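Local coordinates for protein sulfate transporter 4.1, chloroplastic (Arabidopsis thaliana, PDB 7LHV) that cotransports sulfate with protons across a membrane as a symporter of the SLC26A/SulP family and may help regulate sulfate assimilation, at residues T291-V294 with L295-I299; R393-V396 with N397-E401. One frame throughout, in Å; residues are numbered along the deposited sequence.

In the fold
Both contacts lie within the sulfate permease part of the chain, and each joins successive turns of a single helix. Contact 1 sits in helix 284-300, near the outside of the fold; contact 2 lies in the short helix 391-399, deeper inside. Their centres are 25 Å apart and they do not touch, but the beginning of helix 284-300 packs on Val396 of contact 2. Contact 1 is held by its backbone and by threonine hydroxyls bonded to their own helix, as suits a helix predicted to span the membrane. Contact 2 is more polar: Arg393, Ser394 and Asn397 bond to neighbouring backbone, Asn398 to the side chain of Asn359, and Arg393 comes about 4 Å from a bound sulfate.

Contact 1. Residues T291-V294 with L295-I299; sequences TGIV and LGTTI
Leu295 N, Gly296 N and Thr297 N bond back to the carbonyls of Thr291, Gly292 and Ile293, and the last of these bonds, Thr297 N to Ile293 O at 2.9 Å, is fairly straight (N-H...O 161°). Two threonine hydroxyls add to this ladder. Thr298 OG1 donates to Val294 O over 2.7 Å, arriving almost head-on to the carbonyl (C=O...O 170°). Its first torsion of -61° sets the hydroxyl anti to its own carbonyl carbon, tilted back toward the preceding turn, while CG2 takes the place anti to N. Thr297 has nearly the same torsion, but its OG1 makes a weak bond over 3.2 Å to Ile293 O, the oxygen that already takes the amide of the same residue. Ile293 CG2 crosses near this hydroxyl at a slant, 3.8 Å from Thr297 OG1. Ile293 also packs on Leu434 and Ile437 of helix 431-443, and Thr297 reaches the loop before that helix at Tyr428, Ile429 and Pro430. Returning a side-chain hydroxyl to the carbonyl one turn earlier, as Thr291 OG1 also does with Ala287 O, is characteristic of threonines in transmembrane helices, and residues 283-303 are predicted to be one.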
ATOM      1  N   THR A 291     -40.353  -3.642 -22.161  1.00 77.58           N
ATOM      2  CA  THR A 291     -41.135  -4.467 -23.076  1.00 77.58           C
ATOM      3  C   THR A 291     -41.294  -5.881 -22.537  1.00 77.58           C
ATOM      4  O   THR A 291     -42.397  -6.442 -22.553  1.00 77.58           O
ATOM      5  CB  THR A 291     -40.477  -4.491 -24.454  1.00 77.58           C
ATOM      6  OG1 THR A 291     -40.448  -3.164 -24.992  1.00 77.58           O
ATOM      7  CG2 THR A 291     -41.249  -5.395 -25.399  1.00 77.58           C
ATOM      8  N   GLY A 292     -40.209  -6.455 -22.016  1.00 79.20           N
ATOM      9  CA  GLY A 292     -40.292  -7.795 -21.461  1.00 79.20           C
ATOM     10  C   GLY A 292     -41.373  -7.907 -20.405  1.00 79.20           C
ATOM     11  O   GLY A 292     -42.208  -8.815 -20.450  1.00 79.20           O
ATOM     12  N   ILE A 293     -41.411  -6.950 -19.475  1.00 77.49           N
ATOM     13  CA  ILE A 293     -42.486  -6.942 -18.489  1.00 77.49           C
ATOM     14  C   ILE A 293     -43.832  -6.822 -19.184  1.00 77.49           C
ATOM     15  O   ILE A 293     -44.750  -7.615 -18.936  1.00 77.49           O
ATOM     16  CB  ILE A 293     -42.282  -5.817 -17.463  1.00 77.49           C
ATOM     17  CG1 ILE A 293     -41.020  -6.066 -16.644  1.00 77.49           C
ATOM     18  CG2 ILE A 293     -43.507  -5.668 -16.585  1.00 77.49           C
ATOM     19  CD1 ILE A 293     -40.639  -4.909 -15.787  1.00 77.49           C
ATOM     20  N   VAL A 294     -43.947  -5.867 -20.110  1.00 80.82           N
ATOM     21  CA  VAL A 294     -45.184  -5.709 -20.863  1.00 80.82           C
ATOM     22  C   VAL A 294     -45.532  -7.011 -21.562  1.00 80.82           C
ATOM     23  O   VAL A 294     -46.712  -7.359 -21.701  1.00 80.82           O
ATOM     24  CB  VAL A 294     -45.052  -4.535 -21.856  1.00 80.82           C
ATOM     25  CG1 VAL A 294     -46.123  -4.609 -22.934  1.00 80.82           C
ATOM     26  CG2 VAL A 294     -45.132  -3.214 -21.112  1.00 80.82           C
ATOM     27  N   LEU A 295     -44.519  -7.773 -21.969  1.00 85.46           N
ATOM     28  CA  LEU A 295     -44.775  -9.105 -22.495  1.00 85.46           C
ATOM     29  C   LEU A 295     -45.206 -10.048 -21.379  1.00 85.46           C
ATOM     30  O   LEU A 295     -46.310 -10.606 -21.413  1.00 85.46           O
ATOM     31  CB  LEU A 295     -43.532  -9.634 -23.210  1.00 85.46           C
ATOM     32  CG  LEU A 295     -43.666 -11.023 -23.834  1.00 85.46           C
ATOM     33  CD1 LEU A 295     -44.647 -10.989 -24.992  1.00 85.46           C
ATOM     34  CD2 LEU A 295     -42.309 -11.533 -24.292  1.00 85.46           C
ATOM     35  N   GLY A 296     -44.366 -10.193 -20.351  1.00 84.77           N
ATOM     36  CA  GLY A 296     -44.581 -11.258 -19.382  1.00 84.77           C
ATOM     37  C   GLY A 296     -45.915 -11.147 -18.677  1.00 84.77           C
ATOM     38  O   GLY A 296     -46.685 -12.111 -18.620  1.00 84.77           O
ATOM     39  N   THR A 297     -46.230  -9.948 -18.177  1.00 86.75           N
ATOM     40  CA  THR A 297     -47.499  -9.725 -17.495  1.00 86.75           C
ATOM     41  C   THR A 297     -48.669 -10.161 -18.362  1.00 86.75           C
ATOM     42  O   THR A 297     -49.645 -10.733 -17.862  1.00 86.75           O
ATOM     43  CB  THR A 297     -47.638  -8.249 -17.127  1.00 86.75           C
ATOM     44  OG1 THR A 297     -46.564  -7.868 -16.259  1.00 86.75           O
ATOM     45  CG2 THR A 297     -48.960  -7.999 -16.424  1.00 86.75           C
ATOM     46  N   THR A 298     -48.570  -9.929 -19.673  1.00 89.69           N
ATOM     47  CA  THR A 298     -49.647 -10.311 -20.578  1.00 89.69           C
ATOM     48  C   THR A 298     -49.946 -11.800 -20.463  1.00 89.69           C
ATOM     49  O   THR A 298     -51.103 -12.199 -20.277  1.00 89.69           O
ATOM     50  CB  THR A 298     -49.275  -9.937 -22.012  1.00 89.69           C
ATOM     51  OG1 THR A 298     -49.095  -8.519 -22.102  1.00 89.69           O
ATOM     52  CG2 THR A 298     -50.376 -10.357 -22.970  1.00 89.69           C
ATOM     53  N   ILE A 299     -48.907 -12.638 -20.520  1.00 91.87           N
ATOM     54  CA  ILE A 299     -49.124 -14.073 -20.350  1.00 91.87           C
ATOM     55  C   ILE A 299     -49.612 -14.373 -18.941  1.00 91.87           C
ATOM     56  O   ILE A 299     -50.430 -15.278 -18.737  1.00 91.87           O
ATOM     57  CB  ILE A 299     -47.852 -14.874 -20.701  1.00 91.87           C
ATOM     58  CG1 ILE A 299     -47.473 -14.690 -22.175  1.00 91.87           C
ATOM     59  CG2 ILE A 299     -48.044 -16.348 -20.393  1.00 91.87           C
ATOM     60  CD1 ILE A 299     -46.569 -13.521 -22.469  1.00 91.87           C
TER

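Contact 2. Residues R393-V396 with N397-E401; sequences RSAV and NNESE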
ATOM      1  N   ARG A 393     -27.212   3.169 -17.974  1.00 56.80           N
ATOM      2  CA  ARG A 393     -28.120   4.306 -18.046  1.00 56.80           C
ATOM      3  C   ARG A 393     -27.388   5.582 -18.440  1.00 56.80           C
ATOM      4  O   ARG A 393     -27.930   6.404 -19.184  1.00 56.80           O
ATOM      5  CB  ARG A 393     -28.841   4.478 -16.712  1.00 56.80           C
ATOM      6  CG  ARG A 393     -29.984   3.503 -16.507  1.00 56.80           C
ATOM      7  CD  ARG A 393     -30.863   3.935 -15.358  1.00 56.80           C
ATOM      8  NE  ARG A 393     -30.110   3.979 -14.112  1.00 56.80           N
ATOM      9  CZ  ARG A 393     -29.916   2.937 -13.318  1.00 56.80           C
ATOM     10  NH1 ARG A 393     -30.420   1.748 -13.602  1.00 56.80           N
ATOM     11  NH2 ARG A 393     -29.192   3.089 -12.215  1.00 56.80           N
ATOM     12  N   SER A 394     -26.160   5.771 -17.952  1.00 59.10           N
ATOM     13  CA  SER A 394     -25.391   6.946 -18.352  1.00 59.10           C
ATOM     14  C   SER A 394     -25.083   6.915 -19.840  1.00 59.10           C
ATOM     15  O   SER A 394     -25.161   7.943 -20.518  1.00 59.10           O
ATOM     16  CB  SER A 394     -24.101   7.043 -17.546  1.00 59.10           C
ATOM     17  OG  SER A 394     -24.373   7.026 -16.160  1.00 59.10           O
ATOM     18  N   ALA A 395     -24.735   5.742 -20.370  1.00 63.67           N
ATOM     19  CA  ALA A 395     -24.548   5.625 -21.811  1.00 63.67           C
ATOM     20  C   ALA A 395     -25.827   5.989 -22.550  1.00 63.67           C
ATOM     21  O   ALA A 395     -25.835   6.906 -23.380  1.00 63.67           O
ATOM     22  CB  ALA A 395     -24.099   4.209 -22.169  1.00 63.67           C
ATOM     23  N   VAL A 396     -26.940   5.342 -22.189  1.00 64.39           N
ATOM     24  CA  VAL A 396     -28.210   5.590 -22.870  1.00 64.39           C
ATOM     25  C   VAL A 396     -28.556   7.073 -22.828  1.00 64.39           C
ATOM     26  O   VAL A 396     -29.091   7.632 -23.792  1.00 64.39           O
ATOM     27  CB  VAL A 396     -29.321   4.725 -22.252  1.00 64.39           C
ATOM     28  CG1 VAL A 396     -30.688   5.206 -22.695  1.00 64.39           C
ATOM     29  CG2 VAL A 396     -29.120   3.273 -22.633  1.00 64.39           C
ATOM     30  N   ASN A 397     -28.239   7.736 -21.717  1.00 66.28           N
ATOM     31  CA  ASN A 397     -28.350   9.187 -21.654  1.00 66.28           C
ATOM     32  C   ASN A 397     -27.407   9.852 -22.652  1.00 66.28           C
ATOM     33  O   ASN A 397     -27.743  10.883 -23.244  1.00 66.28           O
ATOM     34  CB  ASN A 397     -28.052   9.660 -20.233  1.00 66.28           C
ATOM     35  CG  ASN A 397     -28.839  10.887 -19.850  1.00 66.28           C
ATOM     36  OD1 ASN A 397     -29.918  11.134 -20.382  1.00 66.28           O
ATOM     37  ND2 ASN A 397     -28.308  11.662 -18.915  1.00 66.28           N
ATOM     38  N   ASN A 398     -26.214   9.281 -22.835  1.00 69.79           N
ATOM     39  CA  ASN A 398     -25.214   9.908 -23.693  1.00 69.79           C
ATOM     40  C   ASN A 398     -25.641   9.905 -25.157  1.00 69.79           C
ATOM     41  O   ASN A 398     -25.610  10.950 -25.815  1.00 69.79           O
ATOM     42  CB  ASN A 398     -23.861   9.219 -23.525  1.00 69.79           C
ATOM     43  CG  ASN A 398     -22.716  10.048 -24.063  1.00 69.79           C
ATOM     44  OD1 ASN A 398     -22.535  11.199 -23.669  1.00 69.79           O
ATOM     45  ND2 ASN A 398     -21.940   9.472 -24.970  1.00 69.79           N
ATOM     46  N   GLU A 399     -26.049   8.750 -25.698  1.00 74.03           N
ATOM     47  CA  GLU A 399     -26.480   8.823 -27.095  1.00 74.03           C
ATOM     48  C   GLU A 399     -27.892   9.369 -27.253  1.00 74.03           C
ATOM     49  O   GLU A 399     -28.336   9.557 -28.390  1.00 74.03           O
ATOM     50  CB  GLU A 399     -26.389   7.491 -27.863  1.00 74.03           C
ATOM     51  CG  GLU A 399     -27.350   6.376 -27.480  1.00 74.03           C
ATOM     52  CD  GLU A 399     -26.856   5.541 -26.338  1.00 74.03           C
ATOM     53  OE1 GLU A 399     -25.927   5.988 -25.649  1.00 74.03           O
ATOM     54  OE2 GLU A 399     -27.390   4.430 -26.137  1.00 74.03           O
ATOM     55  N   SER A 400     -28.605   9.629 -26.161  1.00 74.50           N
ATOM     56  CA  SER A 400     -29.866  10.355 -26.248  1.00 74.50           C
ATOM     57  C   SER A 400     -29.665  11.858 -26.369  1.00 74.50           C
ATOM     58  O   SER A 400     -30.636  12.611 -26.248  1.00 74.50           O
ATOM     59  CB  SER A 400     -30.740  10.043 -25.031  1.00 74.50           C
ATOM     60  OG  SER A 400     -31.002   8.655 -24.944  1.00 74.50           O
ATOM     61  N   GLU A 401     -28.426  12.296 -26.601  1.00 79.82           N
ATOM     62  CA  GLU A 401     -28.091  13.708 -26.794  1.00 79.82           C
ATOM     63  C   GLU A 401     -28.457  14.547 -25.571  1.00 79.82           C
ATOM     64  O   GLU A 401     -28.875  15.699 -25.692  1.00 79.82           O
ATOM     65  CB  GLU A 401     -28.759  14.266 -28.053  1.00 79.82           C
ATOM     66  CG  GLU A 401     -28.269  13.644 -29.349  1.00 79.82           C
ATOM     67  CD  GLU A 401     -26.823  13.976 -29.646  1.00 79.82           C
ATOM     68  OE1 GLU A 401     -26.373  15.079 -29.273  1.00 79.82           O
ATOM     69  OE2 GLU A 401     -26.136  13.130 -30.257  1.00 79.82           O
TER
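Arg393 O and Ser394 O receive Asn397 N and Asn398 N, each over 2.9 Å, and Ala395 O receives Glu399 N over 3.0 Å, which carries the helical ladder along helix 391-399. Ser400 N follows with a weak bond to Val396 O.

Among side-chain hydrogen bonds within the contact, Ser400 OG also points at Val396 O; its modelled length of 2.5 Å is doubtful at this resolution. The torsion of -59° swings OG back over the turn, anti to its own carbonyl carbon, and one acceptor thus meets both the amide and the hydroxyl of Ser400.

Van der Waals contact comes chiefly from Glu399. CG sits between the backbone N and the carbonyl carbon (chi1 69°) and the chain then bends, folding the carboxylate back along the helix. OE2 lies 3.6 Å from Val396 CA and 4.1 Å from Val396 CG2, while Val396 CG1 is 4.1 Å from Ser400 OG.

The charge pairing of Glu399 is slight: OE2 has a long, weak ion pair with Arg285 NH1. With an alanine here, Arg285 is likely to be left without this acidic mate and the side of Val396 without the carboxylate over it.

Other polar ends leave the contact: Asn397 ND2 bonds to Gln146 O, Asn398 OD1 to Asn359 ND2, and Arg393 NH2 to Pro151 O; the arginine side chain also lies near a bound sulfate. That position is consistent with the anion site of SLC26 proteins, which lies where two short helices following the paired strands begin. Here strand 388-389, paired with strand 149-150, leads into the short helix, which is wedged among helices 91-119, 330-358 and 284-300.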